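PDB 3THI: protein (thiaminase I) from Bacillus subtilis, which catalyses the degradation of thiamin by exchanging its thiazole moiety for another nucleophile, a base-exchange transferase reaction. Local coordinates for residues F72-D78 with K279-N283; Q138-P142 with W219-G225; A158-L162 with W349-A353. All blocks are in the same frame, centred on the assembly; numbering follows the deposited sequence.

Overall arrangement
Interactions 1 and 2 sit at the periphery, on opposite sides of the chain's centre and each centred about 23 Å from it, while interaction 3 is buried and closer in, at about 16 Å. No two share a helix or a loop. In interactions 1 and 2 a loop is fastened to a helix or helix end by polar groups: an asparagine side chain gripping loop backbone in the first, a serine hydroxyl and a glycine N-H gripping a proline run in the second, with apolar packing beside each. Interaction 3 joins two helices by hydrocarbon and ring contacts with no hydrogen bond across. Along the chain, interaction 2 lies inside the loop closed by interaction 1, and interaction 3 crosses both.

Interaction 1 of 3, residues F72-D78 with K279-N283; sequences FGSQDID and KKLAN
Asn-283 reaches out of its helix and takes hold of loop 72-78 at Asp-76 and Asp-78. Its CB lies against Asp-78 OD2 at 3.5 Å. Beyond it the amide stacks on the Asp-78 carboxylate, the two planes 23° apart and their CG atoms at 3.6 Å. At the tip the amide splits its work: OD1 accepts the backbone N-H of Asp-78 (2.8 Å to N), while ND2 gives a hydrogen to Asp-76 O at 2.7 Å, a partner lying in the amide plane. ND2 also bonds to Lys-279 O, one turn earlier, which takes Asn-283 N on the opposite face of its carbonyl. Thiaminase I belongs to the clan of periplasmic-binding-protein folds, and here helix 275-286 is tied to the loop that follows strand 69-70. The methylenes of Lys-279 pass obliquely across Asp-76, CE coming to 3.0 Å from OD2; the chain bends at its last torsion (chi4 61°), with NZ 4.1 Å from OD2, beyond a salt bridge, and making a weak hydrogen bond to Pro-71 O. Asp-76 OD2 instead accepts Gly-73 N, met from above the carboxylate plane. On the same helix, Ala-282 CB touches the edge of the Phe-72 ring, 3.6 Å from CZ.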
loop_
_atom_site.group_PDB
_atom_site.type_symbol
_atom_site.label_atom_id
_atom_site.label_comp_id
_atom_site.label_asym_id
_atom_site.label_seq_id
_atom_site.Cartn_x
_atom_site.Cartn_y
_atom_site.Cartn_z
ATOM N N PHE A 72 -3.705 -7.892 -20.290
ATOM C CA PHE A 72 -2.356 -8.234 -20.713
ATOM C C PHE A 72 -2.281 -9.746 -20.974
ATOM O O PHE A 72 -2.517 -10.554 -20.074
ATOM C CB PHE A 72 -1.333 -7.887 -19.625
ATOM C CG PHE A 72 -1.138 -6.415 -19.407
ATOM C CD1 PHE A 72 -2.021 -5.696 -18.614
ATOM C CD2 PHE A 72 -0.041 -5.755 -19.961
ATOM C CE1 PHE A 72 -1.819 -4.344 -18.369
ATOM C CE2 PHE A 72 0.173 -4.407 -19.723
ATOM C CZ PHE A 72 -0.722 -3.699 -18.922
ATOM N N GLY A 73 -2.020 -10.129 -22.221
ATOM C CA GLY A 73 -1.865 -11.540 -22.525
ATOM C C GLY A 73 -0.479 -11.886 -22.009
ATOM O O GLY A 73 0.312 -10.980 -21.728
ATOM N N SER A 74 -0.181 -13.173 -21.847
ATOM C CA SER A 74 1.134 -13.591 -21.347
ATOM C C SER A 74 2.252 -13.042 -22.242
ATOM O O SER A 74 3.398 -12.906 -21.806
ATOM C CB SER A 74 1.217 -15.121 -21.252
ATOM O OG SER A 74 1.086 -15.704 -22.535
ATOM N N GLN A 75 1.895 -12.734 -23.487
ATOM C CA GLN A 75 2.806 -12.179 -24.476
ATOM C C GLN A 75 3.173 -10.738 -24.101
ATOM O O GLN A 75 4.311 -10.318 -24.279
ATOM C CB GLN A 75 2.138 -12.187 -25.857
ATOM C CG GLN A 75 1.767 -13.571 -26.371
ATOM C CD GLN A 75 1.054 -13.523 -27.742
ATOM O OE1 GLN A 75 0.848 -12.439 -28.299
ATOM N NE2 GLN A 75 0.680 -14.698 -28.278
ATOM N N ASP A 76 2.197 -9.992 -23.584
ATOM C CA ASP A 76 2.367 -8.578 -23.205
ATOM C C ASP A 76 2.941 -8.337 -21.806
ATOM O O ASP A 76 2.896 -7.209 -21.307
ATOM C CB ASP A 76 1.023 -7.840 -23.290
ATOM C CG ASP A 76 0.162 -8.299 -24.454
ATOM O OD1 ASP A 76 0.669 -8.392 -25.597
ATOM O OD2 ASP A 76 -1.039 -8.545 -24.213
ATOM N N ILE A 77 3.445 -9.376 -21.148
ATOM C CA ILE A 77 3.995 -9.182 -19.810
ATOM C C ILE A 77 5.470 -9.502 -19.857
ATOM O O ILE A 77 5.849 -10.594 -20.250
ATOM C CB ILE A 77 3.299 -10.073 -18.742
ATOM C CG1 ILE A 77 1.774 -9.885 -18.799
ATOM C CG2 ILE A 77 3.819 -9.718 -17.358
ATOM C CD1 ILE A 77 0.980 -10.882 -17.987
ATOM N N ASP A 78 6.300 -8.529 -19.498
ATOM C CA ASP A 78 7.743 -8.715 -19.510
ATOM C C ASP A 78 8.241 -9.312 -18.208
ATOM O O ASP A 78 7.882 -8.840 -17.128
ATOM C CB ASP A 78 8.452 -7.392 -19.809
ATOM C CG ASP A 78 8.190 -6.895 -21.225
ATOM O OD1 ASP A 78 7.631 -7.660 -22.035
ATOM O OD2 ASP A 78 8.543 -5.737 -21.540
ATOM N N LYS A 279 1.066 -0.932 -23.684
ATOM C CA LYS A 279 1.475 -2.146 -22.978
ATOM C C LYS A 279 2.975 -2.073 -22.721
ATOM O O LYS A 279 3.471 -2.493 -21.673
ATOM C CB LYS A 279 1.174 -3.381 -23.830
ATOM C CG LYS A 279 -0.267 -3.875 -23.784
ATOM C CD LYS A 279 -0.503 -4.826 -24.949
ATOM C CE LYS A 279 -1.745 -5.680 -24.762
ATOM N NZ LYS A 279 -2.987 -4.915 -24.645
ATOM N N LYS A 280 3.692 -1.531 -23.698
ATOM C CA LYS A 280 5.131 -1.391 -23.612
ATOM C C LYS A 280 5.473 -0.436 -22.462
ATOM O O LYS A 280 6.377 -0.701 -21.669
ATOM C CB LYS A 280 5.662 -0.883 -24.949
ATOM C CG LYS A 280 7.129 -1.192 -25.189
ATOM C CD LYS A 280 7.614 -0.678 -26.528
ATOM C CE LYS A 280 9.066 -1.073 -26.751
ATOM N NZ LYS A 280 9.628 -0.486 -28.004
ATOM N N LEU A 281 4.728 0.662 -22.365
ATOM C CA LEU A 281 4.917 1.650 -21.304
ATOM C C LEU A 281 4.561 1.062 -19.938
ATOM O O LEU A 281 5.285 1.259 -18.962
ATOM C CB LEU A 281 4.062 2.894 -21.584
ATOM C CG LEU A 281 4.098 4.002 -20.528
ATOM C CD1 LEU A 281 5.517 4.542 -20.347
ATOM C CD2 LEU A 281 3.155 5.103 -20.928
ATOM N N ALA A 282 3.435 0.356 -19.864
ATOM C CA ALA A 282 3.016 -0.279 -18.616
ATOM C C ALA A 282 4.143 -1.180 -18.096
ATOM O O ALA A 282 4.473 -1.169 -16.916
ATOM C CB ALA A 282 1.748 -1.100 -18.850
ATOM N N ASN A 283 4.751 -1.938 -19.002
ATOM C CA ASN A 283 5.846 -2.826 -18.646
ATOM C C ASN A 283 7.064 -2.078 -18.132
ATOM O O ASN A 283 7.681 -2.500 -17.149
ATOM C CB ASN A 283 6.213 -3.715 -19.828
ATOM C CG ASN A 283 5.453 -5.021 -19.812
ATOM O OD1 ASN A 283 5.693 -5.880 -18.960
ATOM N ND2 ASN A 283 4.507 -5.165 -20.726
#

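Interaction 2 of 3, residues Q138-P142 with W219-G225; sequences QIPPP and WFAQGSG
The hydroxyl of Ser-224 donates to Pro-141 O, with 2.8 Å between OG and O, the donor tilted 33° from the carbonyl plane. Extending OG opposite the backbone nitrogen (chi1 176°) carries it across to the proline run, where it also lies 3.2 Å from Pro-140 CB. One residue on, Gly-225 N donates to Pro-142 O at 3.0 Å, from above that carbonyl's plane, so two successive carbonyls of 138-142 are held by two successive residues of 219-225. The helix 215-222 ends just before this pair in a Schellman motif: Gly-223, with positive phi, turns the chain out, and Ser-224 N and Gly-223 N bond back to Trp-219 O and Phe-220 O. Trp-219, in that last turn, presents a face to Pro-140. CB of the proline stands 3.8 Å from the centroid of the six-membered ring, 27° off its normal, a CH-pi contact displaced toward the rim. Ile-139 CG2 presses closely on CH2 of the same indole, at 3.3 Å, and the cis peptide between Ile-139 and Pro-140 kinks the chain between these two touches. Outside the pair, Arg-112 bonds to the carbonyls of Phe-220, Ser-224 and Gly-225, and Leu-148 of strand 147-149 packs on both Pro-141 and Trp-219. Because residues 140-142 are prolines, with no N-H to give, they can enter backbone hydrogen bonding only as acceptors; the two residues just after the Schellman turn supply both donors, and only Pro-140 among the three lends its CB to the tryptophan.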
loop_
_atom_site.group_PDB
_atom_site.type_symbol
_atom_site.label_atom_id
_atom_site.label_comp_id
_atom_site.label_asym_id
_atom_site.label_seq_id
_atom_site.Cartn_x
_atom_site.Cartn_y
_atom_site.Cartn_z
ATOM N N GLN A 138 -3.498 14.113 23.239
ATOM C CA GLN A 138 -2.567 15.052 22.635
ATOM C C GLN A 138 -1.955 14.512 21.347
ATOM O O GLN A 138 -1.748 13.307 21.203
ATOM C CB GLN A 138 -1.466 15.392 23.631
ATOM C CG GLN A 138 -0.596 14.216 24.025
ATOM C CD GLN A 138 0.343 14.548 25.163
ATOM O OE1 GLN A 138 1.420 15.114 24.960
ATOM N NE2 GLN A 138 -0.059 14.198 26.368
ATOM N N ILE A 139 -1.674 15.416 20.415
ATOM C CA ILE A 139 -1.086 15.057 19.131
ATOM C C ILE A 139 0.293 15.732 19.023
ATOM O O ILE A 139 0.387 16.953 18.903
ATOM C CB ILE A 139 -1.990 15.544 17.963
ATOM C CG1 ILE A 139 -3.444 15.105 18.173
ATOM C CG2 ILE A 139 -1.496 14.995 16.639
ATOM C CD1 ILE A 139 -4.407 15.832 17.280
ATOM N N PRO A 140 1.375 14.942 18.972
ATOM C CA PRO A 140 1.428 13.479 18.996
ATOM C C PRO A 140 1.462 12.916 20.412
ATOM O O PRO A 140 1.480 13.668 21.378
ATOM C CB PRO A 140 2.742 13.198 18.277
ATOM C CG PRO A 140 3.618 14.281 18.820
ATOM C CD PRO A 140 2.724 15.502 18.748
ATOM N N PRO A 141 1.423 11.577 20.546
ATOM C CA PRO A 141 1.463 10.910 21.849
ATOM C C PRO A 141 2.720 11.312 22.616
ATOM O O PRO A 141 3.683 11.817 22.028
ATOM C CB PRO A 141 1.515 9.429 21.461
ATOM C CG PRO A 141 0.666 9.383 20.261
ATOM C CD PRO A 141 1.094 10.607 19.482
ATOM N N PRO A 142 2.719 11.126 23.944
ATOM C CA PRO A 142 3.913 11.493 24.699
ATOM C C PRO A 142 5.069 10.600 24.277
ATOM O O PRO A 142 4.871 9.524 23.699
ATOM C CB PRO A 142 3.511 11.195 26.151
ATOM C CG PRO A 142 2.036 11.371 26.145
ATOM C CD PRO A 142 1.647 10.683 24.856
ATOM N N TRP A 219 7.170 11.755 13.750
ATOM C CA TRP A 219 6.886 11.874 15.178
ATOM C C TRP A 219 7.605 10.735 15.886
ATOM O O TRP A 219 8.293 10.938 16.887
ATOM C CB TRP A 219 5.392 11.732 15.440
ATOM C CG TRP A 219 4.553 12.845 14.919
ATOM C CD1 TRP A 219 4.976 14.067 14.478
ATOM C CD2 TRP A 219 3.129 12.856 14.834
ATOM N NE1 TRP A 219 3.898 14.844 14.130
ATOM C CE2 TRP A 219 2.752 14.125 14.340
ATOM C CE3 TRP A 219 2.131 11.920 15.135
ATOM C CZ2 TRP A 219 1.413 14.478 14.138
ATOM C CZ3 TRP A 219 0.804 12.274 14.935
ATOM C CH2 TRP A 219 0.460 13.540 14.442
ATOM N N PHE A 220 7.442 9.531 15.345
ATOM C CA PHE A 220 8.067 8.347 15.913
ATOM C C PHE A 220 9.589 8.511 16.006
ATOM O O PHE A 220 10.184 8.222 17.047
ATOM C CB PHE A 220 7.696 7.109 15.090
ATOM C CG PHE A 220 7.884 5.819 15.830
ATOM C CD1 PHE A 220 7.150 5.553 16.979
ATOM C CD2 PHE A 220 8.805 4.876 15.392
ATOM C CE1 PHE A 220 7.333 4.363 17.676
ATOM C CE2 PHE A 220 8.991 3.686 16.087
ATOM C CZ PHE A 220 8.252 3.432 17.228
ATOM N N ALA A 221 10.197 9.014 14.929
ATOM C CA ALA A 221 11.641 9.234 14.864
ATOM C C ALA A 221 12.089 10.262 15.897
ATOM O O ALA A 221 13.195 10.184 16.435
ATOM C CB ALA A 221 12.034 9.682 13.470
ATOM N N GLN A 222 11.220 11.232 16.156
ATOM C CA GLN A 222 11.479 12.276 17.133
ATOM C C GLN A 222 11.367 11.748 18.569
ATOM O O GLN A 222 11.827 12.407 19.506
ATOM C CB GLN A 222 10.516 13.439 16.912
ATOM C CG GLN A 222 10.809 14.271 15.670
ATOM C CD GLN A 222 11.658 15.484 15.986
ATOM O OE1 GLN A 222 11.336 16.249 16.894
ATOM N NE2 GLN A 222 12.752 15.665 15.250
ATOM N N GLY A 223 10.754 10.572 18.743
ATOM C CA GLY A 223 10.629 9.974 20.068
ATOM C C GLY A 223 9.212 9.780 20.586
ATOM O O GLY A 223 8.999 9.194 21.655
ATOM N N SER A 224 8.241 10.282 19.829
ATOM C CA SER A 224 6.835 10.177 20.191
ATOM C C SER A 224 6.349 8.743 20.028
ATOM O O SER A 224 6.714 8.069 19.051
ATOM C CB SER A 224 6.003 11.101 19.305
ATOM O OG SER A 224 4.620 10.955 19.557
ATOM N N GLY A 225 5.554 8.287 20.999
ATOM C CA GLY A 225 4.997 6.943 20.976
ATOM C C GLY A 225 5.971 5.826 21.321
ATOM O O GLY A 225 7.181 6.047 21.398
#

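Interaction 3 of 3, residues A158-L162 with W349-A353; sequences ASMYL and WLKDA
Two helices of the fold, 154-169 and 346-353, cross steeply here: the axes of segments 158-162 and 349-353 run at 102° and come within 11.2 Å. Bulky side chains fill that separation, above all the indole of Trp-349. With CG opposite the backbone nitrogen (chi1 -167°), the six-membered ring is pushed out to the other helix and meets three of its residues. Leu-162 comes at it from the opposite direction and spreads its whole branch there: CD1 approaches CZ3 of Trp-349 at 3.5 Å, while CG and CD2 of the leucine each lie 3.7 Å from CH2. Ala-158 CB meets the indole at its edge, 3.9 Å from CZ3, and Tyr-161 brings CD2 to the same rim, 4.0 Å from CH2, the two aromatic side chains crossing at about a right angle. The methyl of Ala-158 also meets Leu-350 CD1 at 3.7 Å and the methyl of Ala-353. An alanine in place of Leu-162 would remove CG, CD1 and CD2, and would probably open a gap beside CZ3 and CH2 of Trp-349, leaving the indole freer to shift. The polar ends turn to other partners: Trp-349 NE1 donates to Pro-179 O, and Tyr-161 OH pairs with Asn-185 N. Leu-178 and Leu-181, from the loop between helices 154-169 and 186-199, pack on Trp-349 as well, and Tyr-161 continues onto Val-188 and Leu-192; helix 154-169 thus packs against helix 186-199 as well as helix 346-353, with Tyr-161 in contact with both.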
loop_
_atom_site.group_PDB
_atom_site.type_symbol
_atom_site.label_atom_id
_atom_site.label_comp_id
_atom_site.label_asym_id
_atom_site.label_seq_id
_atom_site.Cartn_x
_atom_site.Cartn_y
_atom_site.Cartn_z
ATOM N N ALA A 158 -12.448 1.628 6.420
ATOM C CA ALA A 158 -13.216 0.621 5.682
ATOM C C ALA A 158 -12.291 -0.477 5.184
ATOM O O ALA A 158 -12.628 -1.659 5.228
ATOM C CB ALA A 158 -13.937 1.263 4.518
ATOM N N SER A 159 -11.108 -0.078 4.736
ATOM C CA SER A 159 -10.108 -1.023 4.255
ATOM C C SER A 159 -9.562 -1.883 5.377
ATOM O O SER A 159 -9.364 -3.077 5.198
ATOM C CB SER A 159 -8.957 -0.293 3.572
ATOM O OG SER A 159 -9.356 0.165 2.304
ATOM N N MET A 160 -9.297 -1.274 6.526
ATOM C CA MET A 160 -8.780 -2.027 7.658
ATOM C C MET A 160 -9.834 -3.029 8.113
ATOM O O MET A 160 -9.521 -4.179 8.428
ATOM C CB MET A 160 -8.398 -1.085 8.784
ATOM C CG MET A 160 -7.203 -0.235 8.444
ATOM S SD MET A 160 -6.819 0.924 9.743
ATOM C CE MET A 160 -6.036 -0.151 10.940
ATOM N N TYR A 161 -11.093 -2.597 8.078
ATOM C CA TYR A 161 -12.220 -3.446 8.450
ATOM C C TYR A 161 -12.253 -4.721 7.582
ATOM O O TYR A 161 -12.313 -5.847 8.094
ATOM C CB TYR A 161 -13.544 -2.671 8.288
ATOM C CG TYR A 161 -14.766 -3.510 8.591
ATOM C CD1 TYR A 161 -15.217 -3.664 9.903
ATOM C CD2 TYR A 161 -15.425 -4.217 7.580
ATOM C CE1 TYR A 161 -16.288 -4.505 10.209
ATOM C CE2 TYR A 161 -16.503 -5.068 7.879
ATOM C CZ TYR A 161 -16.921 -5.202 9.198
ATOM O OH TYR A 161 -17.965 -6.030 9.513
ATOM N N LEU A 162 -12.209 -4.527 6.267
ATOM C CA LEU A 162 -12.266 -5.625 5.307
ATOM C C LEU A 162 -11.073 -6.560 5.367
ATOM O O LEU A 162 -11.211 -7.758 5.145
ATOM C CB LEU A 162 -12.468 -5.067 3.901
ATOM C CG LEU A 162 -13.835 -4.398 3.752
ATOM C CD1 LEU A 162 -13.967 -3.715 2.412
ATOM C CD2 LEU A 162 -14.895 -5.444 3.903
ATOM N N TRP A 349 -20.135 0.634 -1.649
ATOM C CA TRP A 349 -19.918 0.033 -0.343
ATOM C C TRP A 349 -19.102 0.954 0.563
ATOM O O TRP A 349 -19.298 0.976 1.778
ATOM C CB TRP A 349 -19.203 -1.315 -0.484
ATOM C CG TRP A 349 -19.222 -2.130 0.784
ATOM C CD1 TRP A 349 -20.141 -3.080 1.127
ATOM C CD2 TRP A 349 -18.291 -2.057 1.879
ATOM N NE1 TRP A 349 -19.847 -3.605 2.365
ATOM C CE2 TRP A 349 -18.718 -2.996 2.851
ATOM C CE3 TRP A 349 -17.146 -1.289 2.142
ATOM C CZ2 TRP A 349 -18.035 -3.189 4.063
ATOM C CZ3 TRP A 349 -16.467 -1.483 3.357
ATOM C CH2 TRP A 349 -16.921 -2.424 4.295
ATOM N N LEU A 350 -18.173 1.698 -0.030
ATOM C CA LEU A 350 -17.333 2.625 0.717
ATOM C C LEU A 350 -18.160 3.803 1.231
ATOM O O LEU A 350 -17.962 4.267 2.362
ATOM C CB LEU A 350 -16.187 3.115 -0.173
ATOM C CG LEU A 350 -14.752 2.674 0.125
ATOM C CD1 LEU A 350 -14.693 1.388 0.902
ATOM C CD2 LEU A 350 -13.998 2.566 -1.181
ATOM N N LYS A 351 -19.081 4.292 0.404
ATOM C CA LYS A 351 -19.945 5.404 0.814
ATOM C C LYS A 351 -20.850 4.942 1.956
ATOM O O LYS A 351 -21.021 5.643 2.954
ATOM C CB LYS A 351 -20.797 5.906 -0.357
ATOM C CG LYS A 351 -19.998 6.575 -1.458
ATOM C CD LYS A 351 -20.897 7.299 -2.454
ATOM C CE LYS A 351 -20.078 8.078 -3.481
ATOM N NZ LYS A 351 -20.901 9.089 -4.218
ATOM N N ASP A 352 -21.404 3.742 1.800
ATOM C CA ASP A 352 -22.279 3.142 2.793
ATOM C C ASP A 352 -21.555 2.897 4.112
ATOM O O ASP A 352 -22.154 3.023 5.190
ATOM C CB ASP A 352 -22.809 1.796 2.285
ATOM C CG ASP A 352 -23.856 1.941 1.200
ATOM O OD1 ASP A 352 -24.452 3.033 1.079
ATOM O OD2 ASP A 352 -24.088 0.942 0.478
ATOM N N ALA A 353 -20.291 2.479 4.015
ATOM C CA ALA A 353 -19.474 2.185 5.185
ATOM C C ALA A 353 -19.209 3.388 6.072
ATOM O O ALA A 353 -19.282 3.264 7.292
ATOM C CB ALA A 353 -18.158 1.538 4.773
#